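Local structure of competence/damage-inducible protein CinA (Agrobacterium tumefaciens, 2A9S) at residues Gly80-His92 with Ala100-Pro112; Glu32-Thr44 with Arg151-Ile163. The protein is of undetermined function but belongs to the competence/damage-inducible CinA family, some relatives of which deamidate nicotinamide mononucleotide. One frame throughout, in Å; residues are numbered along the deposited sequence.

Interaction 1: residues Gly80-His92 with Ala100-Pro112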
loop_
_atom_site.group_PDB
_atom_site.type_symbol
_atom_site.label_atom_id
_atom_site.label_comp_id
_atom_site.label_asym_id
_atom_site.label_seq_id
_atom_site.Cartn_x
_atom_site.Cartn_y
_atom_site.Cartn_z
ATOM N N GLY A 80 3.738 19.815 10.701
ATOM C CA GLY A 80 3.455 19.521 9.292
ATOM C C GLY A 80 3.373 18.017 9.092
ATOM O O GLY A 80 3.819 17.251 9.952
ATOM N N ALA A 81 2.795 17.612 7.962
ATOM C CA ALA A 81 2.682 16.204 7.580
ATOM C C ALA A 81 4.065 15.645 7.337
ATOM O O ALA A 81 4.339 14.498 7.671
ATOM C CB ALA A 81 1.810 16.051 6.335
ATOM N N VAL A 82 4.932 16.475 6.752
ATOM C CA VAL A 82 6.340 16.104 6.509
ATOM C C VAL A 82 7.218 16.611 7.650
ATOM O O VAL A 82 7.703 17.771 7.643
ATOM C CB VAL A 82 6.852 16.618 5.142
ATOM C CG1 VAL A 82 8.337 16.205 4.925
ATOM C CG2 VAL A 82 5.977 16.088 4.019
ATOM N N SER A 83 7.424 15.753 8.639
ATOM C CA SER A 83 8.201 16.121 9.833
ATOM C C SER A 83 8.646 14.869 10.576
ATOM O O SER A 83 8.046 13.789 10.436
ATOM C CB SER A 83 7.352 17.019 10.771
ATOM O OG SER A 83 6.287 16.314 11.407
ATOM N N ARG A 84 9.686 15.019 11.386
ATOM C CA ARG A 84 10.146 13.958 12.264
ATOM C C ARG A 84 8.990 13.494 13.172
ATOM O O ARG A 84 8.752 12.290 13.318
ATOM C CB ARG A 84 11.343 14.480 13.072
ATOM C CG ARG A 84 11.853 13.539 14.121
ATOM C CD ARG A 84 12.787 14.264 15.086
ATOM N NE ARG A 84 13.159 13.357 16.160
ATOM C CZ ARG A 84 12.536 13.280 17.337
ATOM N NH1 ARG A 84 11.504 14.083 17.603
ATOM N NH2 ARG A 84 12.943 12.400 18.246
ATOM N N GLN A 85 8.253 14.459 13.724
ATOM C CA GLN A 85 7.147 14.174 14.641
ATOM C C GLN A 85 6.010 13.352 14.019
ATOM O O GLN A 85 5.507 12.413 14.645
ATOM C CB GLN A 85 6.599 15.475 15.248
ATOM C CG GLN A 85 7.609 16.189 16.172
ATOM C CD GLN A 85 8.655 17.055 15.420
ATOM O OE1 GLN A 85 8.667 17.149 14.175
ATOM N NE2 GLN A 85 9.537 17.696 16.196
ATOM N N THR A 86 5.595 13.717 12.806
ATOM C CA THR A 86 4.561 12.956 12.105
ATOM C C THR A 86 5.079 11.551 11.827
ATOM O O THR A 86 4.363 10.603 12.050
ATOM C CB THR A 86 4.061 13.665 10.829
ATOM O OG1 THR A 86 3.354 14.854 11.226
ATOM C CG2 THR A 86 3.105 12.754 10.042
ATOM N N ALA A 87 6.343 11.425 11.412
ATOM C CA ALA A 87 6.915 10.101 11.109
ATOM C C ALA A 87 6.888 9.180 12.323
ATOM O O ALA A 87 6.451 8.021 12.231
ATOM C CB ALA A 87 8.337 10.223 10.549
ATOM N N LEU A 88 7.353 9.717 13.458
ATOM C CA LEU A 88 7.319 8.978 14.716
ATOM C C LEU A 88 5.909 8.538 15.095
ATOM O O LEU A 88 5.732 7.383 15.467
ATOM C CB LEU A 88 7.942 9.794 15.849
ATOM C CG LEU A 88 9.438 10.077 15.732
ATOM C CD1 LEU A 88 9.835 11.041 16.860
ATOM C CD2 LEU A 88 10.207 8.776 15.835
ATOM N N GLN A 89 4.916 9.416 14.990
ATOM C CA GLN A 89 3.533 9.048 15.335
ATOM C C GLN A 89 2.922 8.016 14.387
ATOM O O GLN A 89 2.228 7.091 14.821
ATOM C CB GLN A 89 2.634 10.273 15.440
ATOM C CG GLN A 89 3.005 11.092 16.670
ATOM C CD GLN A 89 2.022 12.184 16.966
ATOM O OE1 GLN A 89 1.184 12.527 16.140
ATOM N NE2 GLN A 89 2.141 12.765 18.156
ATOM N N MET A 90 3.206 8.166 13.096
ATOM C CA MET A 90 2.817 7.159 12.110
ATOM C C MET A 90 3.392 5.767 12.465
ATOM O O MET A 90 2.670 4.756 12.412
ATOM C CB MET A 90 3.277 7.572 10.703
ATOM C CG MET A 90 2.499 8.738 10.057
ATOM S SD MET A 90 3.169 9.328 8.448
ATOM C CE MET A 90 2.831 7.915 7.389
ATOM N N ALA A 91 4.665 5.717 12.829
ATOM C CA ALA A 91 5.345 4.450 13.099
ATOM C C ALA A 91 4.705 3.790 14.337
ATOM O O ALA A 91 4.399 2.589 14.352
ATOM C CB ALA A 91 6.865 4.688 13.315
ATOM N N HIS A 92 4.471 4.617 15.357
ATOM C CA HIS A 92 3.835 4.166 16.580
ATOM C C HIS A 92 2.420 3.647 16.298
ATOM O O HIS A 92 2.049 2.543 16.754
ATOM C CB HIS A 92 3.791 5.310 17.590
ATOM C CG HIS A 92 3.172 4.920 18.892
ATOM N ND1 HIS A 92 1.871 5.232 19.218
ATOM C CD2 HIS A 92 3.667 4.205 19.933
ATOM C CE1 HIS A 92 1.600 4.752 20.423
ATOM N NE2 HIS A 92 2.670 4.116 20.874
ATOM N N ALA A 100 2.260 -6.611 14.144
ATOM C CA ALA A 100 3.668 -6.668 13.765
ATOM C C ALA A 100 4.575 -6.467 14.970
ATOM O O ALA A 100 4.190 -5.857 15.968
ATOM C CB ALA A 100 3.993 -5.619 12.716
ATOM N N ASN A 101 5.788 -6.984 14.850
ATOM C CA ASN A 101 6.875 -6.629 15.743
ATOM C C ASN A 101 7.550 -5.292 15.436
ATOM O O ASN A 101 8.048 -4.640 16.355
ATOM C CB ASN A 101 7.932 -7.719 15.725
ATOM C CG ASN A 101 7.344 -9.083 15.968
ATOM O OD1 ASN A 101 6.917 -9.776 15.043
ATOM N ND2 ASN A 101 7.288 -9.468 17.244
ATOM N N PHE A 102 7.611 -4.922 14.143
ATOM C CA PHE A 102 8.255 -3.665 13.705
ATOM C C PHE A 102 7.318 -2.910 12.771
ATOM O O PHE A 102 6.571 -3.539 12.013
ATOM C CB PHE A 102 9.540 -3.940 12.901
ATOM C CG PHE A 102 10.553 -4.833 13.604
ATOM C CD1 PHE A 102 11.044 -4.508 14.863
ATOM C CD2 PHE A 102 11.014 -5.987 12.976
ATOM C CE1 PHE A 102 11.975 -5.339 15.513
ATOM C CE2 PHE A 102 11.938 -6.823 13.605
ATOM C CZ PHE A 102 12.430 -6.500 14.871
ATOM N N ALA A 103 7.363 -1.580 12.804
ATOM C CA ALA A 103 6.651 -0.787 11.788
ATOM C C ALA A 103 7.641 0.191 11.175
ATOM O O ALA A 103 8.594 0.651 11.847
ATOM C CB ALA A 103 5.452 -0.057 12.362
ATOM N N VAL A 104 7.473 0.457 9.890
ATOM C CA VAL A 104 8.241 1.520 9.244
ATOM C C VAL A 104 7.239 2.517 8.674
ATOM O O VAL A 104 6.243 2.110 8.051
ATOM C CB VAL A 104 9.208 0.973 8.133
ATOM C CG1 VAL A 104 8.445 0.151 7.059
ATOM C CG2 VAL A 104 10.101 2.143 7.544
ATOM N N ALA A 105 7.534 3.809 8.860
ATOM C CA ALA A 105 6.664 4.900 8.429
ATOM C C ALA A 105 7.464 5.910 7.608
ATOM O O ALA A 105 8.601 6.217 7.964
ATOM C CB ALA A 105 6.061 5.604 9.657
ATOM N N VAL A 106 6.878 6.410 6.529
ATOM C CA VAL A 106 7.565 7.419 5.697
ATOM C C VAL A 106 6.609 8.552 5.365
ATOM O O VAL A 106 5.411 8.307 5.063
ATOM C CB VAL A 106 8.203 6.814 4.391
ATOM C CG1 VAL A 106 9.190 5.691 4.737
ATOM C CG2 VAL A 106 7.138 6.314 3.387
ATOM N N THR A 107 7.119 9.793 5.433
ATOM C CA THR A 107 6.336 10.946 5.039
ATOM C C THR A 107 7.297 11.926 4.353
ATOM O O THR A 107 8.357 12.263 4.926
ATOM C CB THR A 107 5.583 11.638 6.226
ATOM O OG1 THR A 107 4.869 12.776 5.721
ATOM C CG2 THR A 107 6.515 12.077 7.346
ATOM N N GLY A 108 6.981 12.291 3.111
ATOM C CA GLY A 108 7.909 13.163 2.370
ATOM C C GLY A 108 7.283 13.853 1.184
ATOM O O GLY A 108 6.054 13.762 0.983
ATOM N N ILE A 109 8.145 14.525 0.400
ATOM C CA ILE A 109 7.715 15.288 -0.761
ATOM C C ILE A 109 8.335 14.693 -2.016
ATOM O O ILE A 109 9.510 14.921 -2.289
ATOM C CB ILE A 109 8.119 16.778 -0.654
ATOM C CG1 ILE A 109 7.590 17.341 0.666
ATOM C CG2 ILE A 109 7.588 17.536 -1.856
ATOM C CD1 ILE A 109 8.188 18.704 1.069
ATOM N N ALA A 110 7.553 13.914 -2.754
ATOM C CA ALA A 110 8.084 13.257 -3.969
ATOM C C ALA A 110 8.120 14.217 -5.167
ATOM O O ALA A 110 8.851 13.993 -6.138
ATOM C CB ALA A 110 7.304 11.952 -4.296
ATOM N N GLY A 111 7.360 15.304 -5.067
ATOM C CA GLY A 111 7.262 16.267 -6.146
ATOM C C GLY A 111 6.513 15.703 -7.341
ATOM O O GLY A 111 6.012 14.543 -7.299
ATOM N N PRO A 112 6.451 16.476 -8.440
ATOM C CA PRO A 112 7.175 17.714 -8.748
ATOM C C PRO A 112 6.734 18.921 -7.891
ATOM O O PRO A 112 7.556 19.815 -7.625
ATOM C CB PRO A 112 6.840 17.920 -10.235
ATOM C CG PRO A 112 5.483 17.353 -10.361
ATOM C CD PRO A 112 5.546 16.104 -9.545
#
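Thr107 and Ala81 share the single hydrogen bond between the two segments: Thr107 OG1 donates to Ala81 O over 2.7 Å, coming from above the carbonyl plane, about 55° out of it. The first torsion of Thr107 (chi1 179°) turns OG1 back to this carbonyl and sends CG2 toward the start of helix 84-92, where it meets the Ala87 methyl.

Further polar bonds shape that start. Ser83 OG, at the N-cap position, accepts from Thr86 N at 3.0 Å, nearly straight at 164°, while Ser83 OG and Thr86 OG1 donate to Gly80 O from opposite faces of its plane. Serine suits the cap because its hydroxyl, one carbon from the backbone, can do both; at Gly80, with positive phi, a CB would jam against the preceding carbonyl O.

The rest is van der Waals packing. Ala105 CB sits on the helix backbone between Ala87 O and Ala91 N, 3.6 Å from Met90 CB, and Ala103 CB rests on Ala91 O at 3.5 Å. Such short side chains let the helix axis come within 6.9 Å of strand 102-108, running roughly antiparallel to it. Longer Met90 bends at its third torsion and brings CE to Val106 O at 3.5 Å. Beside the Thr107 bond, Val82 CG2 meets Ile109 CG1 at 3.9 Å.

Alanine methyls thus set the close helix-on-sheet spacing, and one buried threonine hydroxyl ties the turn before the helix to the strand's C-terminal end.

Interaction 2: residues Glu32-Thr44 with Arg151-Ile163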
loop_
_atom_site.group_PDB
_atom_site.type_symbol
_atom_site.label_atom_id
_atom_site.label_comp_id
_atom_site.label_asym_id
_atom_site.label_seq_id
_atom_site.Cartn_x
_atom_site.Cartn_y
_atom_site.Cartn_z
ATOM N N GLU A 32 2.535 4.485 4.924
ATOM C CA GLU A 32 3.168 5.142 3.793
ATOM C C GLU A 32 2.397 6.370 3.355
ATOM O O GLU A 32 1.197 6.312 3.098
ATOM C CB GLU A 32 3.277 4.174 2.603
ATOM C CG GLU A 32 3.968 2.852 2.975
ATOM C CD GLU A 32 4.191 1.979 1.803
ATOM O OE1 GLU A 32 4.688 2.504 0.782
ATOM O OE2 GLU A 32 3.894 0.767 1.937
ATOM N N SER A 33 3.102 7.473 3.233
ATOM C CA SER A 33 2.500 8.639 2.657
ATOM C C SER A 33 3.061 8.711 1.204
ATOM O O SER A 33 2.433 8.162 0.238
ATOM C CB SER A 33 2.787 9.830 3.585
ATOM O OG SER A 33 2.051 11.004 3.246
ATOM N N CYS A 34 4.266 9.264 1.082
ATOM C CA CYS A 34 4.854 9.602 -0.213
ATOM C C CYS A 34 5.140 8.424 -1.152
ATOM O O CYS A 34 5.092 8.624 -2.360
ATOM C CB CYS A 34 6.116 10.434 -0.021
ATOM S SG CYS A 34 7.349 9.623 0.989
ATOM N N THR A 35 5.415 7.225 -0.607
ATOM C CA THR A 35 5.695 6.019 -1.446
ATOM C C THR A 35 4.425 5.319 -1.918
ATOM O O THR A 35 4.474 4.424 -2.761
ATOM C CB THR A 35 6.539 4.958 -0.695
ATOM O OG1 THR A 35 5.964 4.723 0.609
ATOM C CG2 THR A 35 8.009 5.418 -0.555
ATOM N N GLY A 36 3.293 5.718 -1.359
ATOM C CA GLY A 36 1.961 5.307 -1.865
ATOM C C GLY A 36 1.651 3.801 -1.893
ATOM O O GLY A 36 0.749 3.365 -2.623
ATOM N N GLY A 37 2.378 3.013 -1.099
ATOM C CA GLY A 37 2.175 1.564 -1.067
ATOM C C GLY A 37 3.349 0.762 -1.625
ATOM O O GLY A 37 3.340 -0.468 -1.534
ATOM N N LEU A 38 4.336 1.439 -2.231
ATOM C CA LEU A 38 5.476 0.746 -2.843
ATOM C C LEU A 38 6.390 0.054 -1.837
ATOM O O LEU A 38 7.119 -0.846 -2.231
ATOM C CB LEU A 38 6.321 1.677 -3.714
ATOM C CG LEU A 38 5.580 2.300 -4.897
ATOM C CD1 LEU A 38 6.527 3.229 -5.711
ATOM C CD2 LEU A 38 4.979 1.180 -5.773
ATOM N N ILE A 39 6.356 0.464 -0.559
ATOM C CA ILE A 39 7.196 -0.253 0.414
ATOM C C ILE A 39 6.601 -1.649 0.652
ATOM O O ILE A 39 7.322 -2.667 0.539
ATOM C CB ILE A 39 7.382 0.505 1.767
ATOM C CG1 ILE A 39 8.042 1.881 1.552
ATOM C CG2 ILE A 39 8.224 -0.385 2.732
ATOM C CD1 ILE A 39 8.167 2.667 2.821
ATOM N N ALA A 40 5.300 -1.698 1.004
ATOM C CA ALA A 40 4.589 -2.988 1.077
ATOM C C ALA A 40 4.710 -3.719 -0.269
ATOM O O ALA A 40 4.888 -4.942 -0.276
ATOM C CB ALA A 40 3.133 -2.796 1.473
ATOM N N GLY A 41 4.627 -2.973 -1.380
ATOM C CA GLY A 41 4.729 -3.551 -2.729
ATOM C C GLY A 41 6.060 -4.292 -2.908
ATOM O O GLY A 41 6.108 -5.449 -3.336
ATOM N N ALA A 42 7.145 -3.620 -2.548
ATOM C CA ALA A 42 8.472 -4.205 -2.642
ATOM C C ALA A 42 8.629 -5.452 -1.766
ATOM O O ALA A 42 9.113 -6.462 -2.233
ATOM C CB ALA A 42 9.554 -3.171 -2.358
ATOM N N LEU A 43 8.196 -5.389 -0.516
ATOM C CA LEU A 43 8.275 -6.560 0.371
ATOM C C LEU A 43 7.483 -7.758 -0.166
ATOM O O LEU A 43 7.921 -8.920 -0.045
ATOM C CB LEU A 43 7.766 -6.204 1.756
ATOM C CG LEU A 43 8.747 -5.312 2.529
ATOM C CD1 LEU A 43 7.971 -4.637 3.647
ATOM C CD2 LEU A 43 9.919 -6.136 3.117
ATOM N N THR A 44 6.333 -7.473 -0.792
ATOM C CA THR A 44 5.450 -8.562 -1.199
ATOM C C THR A 44 5.800 -9.063 -2.609
ATOM O O THR A 44 5.154 -9.968 -3.128
ATOM C CB THR A 44 3.979 -8.191 -1.078
ATOM O OG1 THR A 44 3.715 -7.032 -1.855
ATOM C CG2 THR A 44 3.599 -7.867 0.385
ATOM N N ARG A 151 10.573 8.279 -4.719
ATOM C CA ARG A 151 9.798 7.167 -4.164
ATOM C C ARG A 151 10.642 5.893 -4.024
ATOM O O ARG A 151 10.639 5.218 -2.975
ATOM C CB ARG A 151 8.522 6.945 -4.986
ATOM C CG ARG A 151 7.511 8.080 -4.713
ATOM C CD ARG A 151 6.535 8.261 -5.892
ATOM N NE ARG A 151 5.848 7.070 -6.358
ATOM C CZ ARG A 151 4.685 6.610 -5.879
ATOM N NH1 ARG A 151 4.093 7.182 -4.807
ATOM N NH2 ARG A 151 4.125 5.561 -6.466
ATOM N N LEU A 152 11.406 5.575 -5.065
ATOM C CA LEU A 152 12.224 4.362 -5.005
ATOM C C LEU A 152 13.372 4.545 -4.003
ATOM O O LEU A 152 13.707 3.613 -3.271
ATOM C CB LEU A 152 12.728 3.955 -6.389
ATOM C CG LEU A 152 11.590 3.472 -7.310
ATOM C CD1 LEU A 152 12.146 3.248 -8.705
ATOM C CD2 LEU A 152 10.921 2.211 -6.734
ATOM N N ALA A 153 13.968 5.739 -3.965
ATOM C CA ALA A 153 15.023 6.052 -3.001
ATOM C C ALA A 153 14.495 5.876 -1.570
ATOM O O ALA A 153 15.183 5.313 -0.691
ATOM C CB ALA A 153 15.502 7.515 -3.192
ATOM N N THR A 154 13.253 6.306 -1.371
ATOM C CA THR A 154 12.598 6.145 -0.065
ATOM C C THR A 154 12.376 4.667 0.297
ATOM O O THR A 154 12.633 4.247 1.452
ATOM C CB THR A 154 11.265 6.956 0.004
ATOM O OG1 THR A 154 11.559 8.347 -0.180
ATOM C CG2 THR A 154 10.555 6.782 1.385
ATOM N N VAL A 155 11.908 3.884 -0.672
ATOM C CA VAL A 155 11.711 2.433 -0.464
ATOM C C VAL A 155 13.026 1.806 -0.011
ATOM O O VAL A 155 13.064 1.097 1.008
ATOM C CB VAL A 155 11.131 1.701 -1.729
ATOM C CG1 VAL A 155 11.182 0.185 -1.527
ATOM C CG2 VAL A 155 9.668 2.174 -2.068
ATOM N N ARG A 156 14.111 2.108 -0.740
ATOM C CA ARG A 156 15.430 1.602 -0.368
ATOM C C ARG A 156 15.779 1.929 1.106
ATOM O O ARG A 156 16.095 1.038 1.928
ATOM C CB ARG A 156 16.497 2.166 -1.311
ATOM C CG ARG A 156 17.922 1.665 -0.903
ATOM C CD ARG A 156 18.994 2.189 -1.836
ATOM N NE ARG A 156 18.792 1.699 -3.189
ATOM C CZ ARG A 156 18.404 2.465 -4.206
ATOM N NH1 ARG A 156 18.229 3.774 -4.013
ATOM N NH2 ARG A 156 18.213 1.934 -5.420
ATOM N N THR A 157 15.720 3.203 1.465
ATOM C CA THR A 157 16.094 3.593 2.829
ATOM C C THR A 157 15.188 2.923 3.871
ATOM O O THR A 157 15.676 2.499 4.918
ATOM C CB THR A 157 16.062 5.124 2.987
ATOM O OG1 THR A 157 16.862 5.726 1.949
ATOM C CG2 THR A 157 16.570 5.542 4.383
ATOM N N ALA A 158 13.881 2.850 3.586
ATOM C CA ALA A 158 12.896 2.208 4.468
ATOM C C ALA A 158 13.307 0.754 4.763
ATOM O O ALA A 158 13.299 0.297 5.931
ATOM C CB ALA A 158 11.533 2.256 3.806
ATOM N N LEU A 159 13.701 0.042 3.707
ATOM C CA LEU A 159 14.104 -1.367 3.845
ATOM C C LEU A 159 15.415 -1.504 4.623
ATOM O O LEU A 159 15.520 -2.370 5.501
ATOM C CB LEU A 159 14.163 -2.055 2.471
ATOM C CG LEU A 159 12.808 -2.069 1.703
ATOM C CD1 LEU A 159 12.994 -2.849 0.417
ATOM C CD2 LEU A 159 11.611 -2.639 2.518
ATOM N N GLU A 160 16.374 -0.620 4.341
ATOM C CA GLU A 160 17.632 -0.534 5.108
ATOM C C GLU A 160 17.380 -0.369 6.601
ATOM O O GLU A 160 17.991 -1.064 7.435
ATOM C CB GLU A 160 18.505 0.615 4.579
ATOM C CG GLU A 160 19.068 0.308 3.187
ATOM C CD GLU A 160 19.743 1.524 2.542
ATOM O OE1 GLU A 160 19.595 2.659 3.066
ATOM O OE2 GLU A 160 20.429 1.337 1.513
ATOM N N MET A 161 16.444 0.512 6.942
ATOM C CA MET A 161 16.082 0.766 8.329
ATOM C C MET A 161 15.404 -0.403 9.035
ATOM O O MET A 161 15.686 -0.648 10.221
ATOM C CB MET A 161 15.224 2.026 8.444
ATOM C CG MET A 161 15.986 3.299 8.093
ATOM S SD MET A 161 14.898 4.734 7.972
ATOM C CE MET A 161 14.294 4.899 9.662
ATOM N N LEU A 162 14.498 -1.108 8.351
ATOM C CA LEU A 162 13.908 -2.331 8.920
ATOM C C LEU A 162 15.007 -3.335 9.294
ATOM O O LEU A 162 14.990 -3.923 10.397
ATOM C CB LEU A 162 12.917 -2.972 7.949
ATOM C CG LEU A 162 11.546 -2.308 7.923
ATOM C CD1 LEU A 162 10.684 -2.959 6.787
ATOM C CD2 LEU A 162 10.875 -2.452 9.279
ATOM N N ILE A 163 15.952 -3.533 8.384
ATOM C CA ILE A 163 17.089 -4.418 8.663
ATOM C C ILE A 163 17.857 -3.944 9.891
ATOM O O ILE A 163 18.137 -4.746 10.789
ATOM C CB ILE A 163 18.022 -4.567 7.450
ATOM C CG1 ILE A 163 17.274 -5.281 6.330
ATOM C CG2 ILE A 163 19.337 -5.338 7.841
ATOM C CD1 ILE A 163 17.833 -5.062 4.908
#
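Leu38 packs against Val155 and Arg151, its CB, CG and CD1 each meeting the other helix. Its CB lies 3.8 Å from Val155 CG2; CG, anti to the carbonyl carbon (chi1 -61°), climbs to the Arg151 guanidinium; CD1 ends over one face of that group, 3.4 Å from NH2, the two side chains crossing at about a right angle. Leu5 of the second subunit also packs on Leu38. A branched aliphatic chain suits this place, since it packs between Val155 and the face of the guanidinium without competing for the cation's N-H groups.

Those N-H groups are spent on oxygens. Arg151 NH1 donates to Cys34 O at 3.0 Å, bent to 139°, near the guanidinium edge, and NH1 also bonds Thr44 OG1 of the second subunit, while NE forms a salt bridge to Glu45 of that subunit. The long arginine therefore joins the 33-36 turn to the dimer interface.

Farther along, Ile39 CD1 touches Ala158 CB at 3.5 Å, Ala42 CB meets Val155 CG1 at 3.8 Å, and Leu43 CG reaches Leu159 CD2 at 3.9 Å. The axes of helices 38-43 and 151-163 stand 9.7 Å apart at -63°. Thr35 and Thr154 press their CG2 methyls together at 3.5 Å, tighter than usual.

Behind this layer, Glu32 OE1 accepts from Thr35 OG1 on its anti side and from Ile39 N on its syn side, and OE2 accepts from Ala40 N. The first turn of helix 38-43 is thus held by a buried carboxylate, its flank packs on aliphatic side chains of helix 151-163, and Arg151 of that helix bonds both the 33-36 turn and the second subunit.

The two interactions lie on opposite faces of one central sheet, their centres about 11 Å apart, and strand 102-108, part of interaction 1, is also a surface on which interaction 2 rests. While one face of the strand meets helix 84-96, Val104 and Val106 point the other way, toward helix 147-167. Val106 and Gly108 make the junction: Val106 O probably accepts a hydrogen bond from Ser33 N (3.1 Å), Val106 CG1 packs on Ile39 CD1 at 3.7 Å, and Gly108 N lies 3.4 Å from Cys34 SG. With helix 84-96 on one face of the sheet and helices 38-43 and 147-167 on the other, the arrangement is a three-layer alpha/beta sandwich.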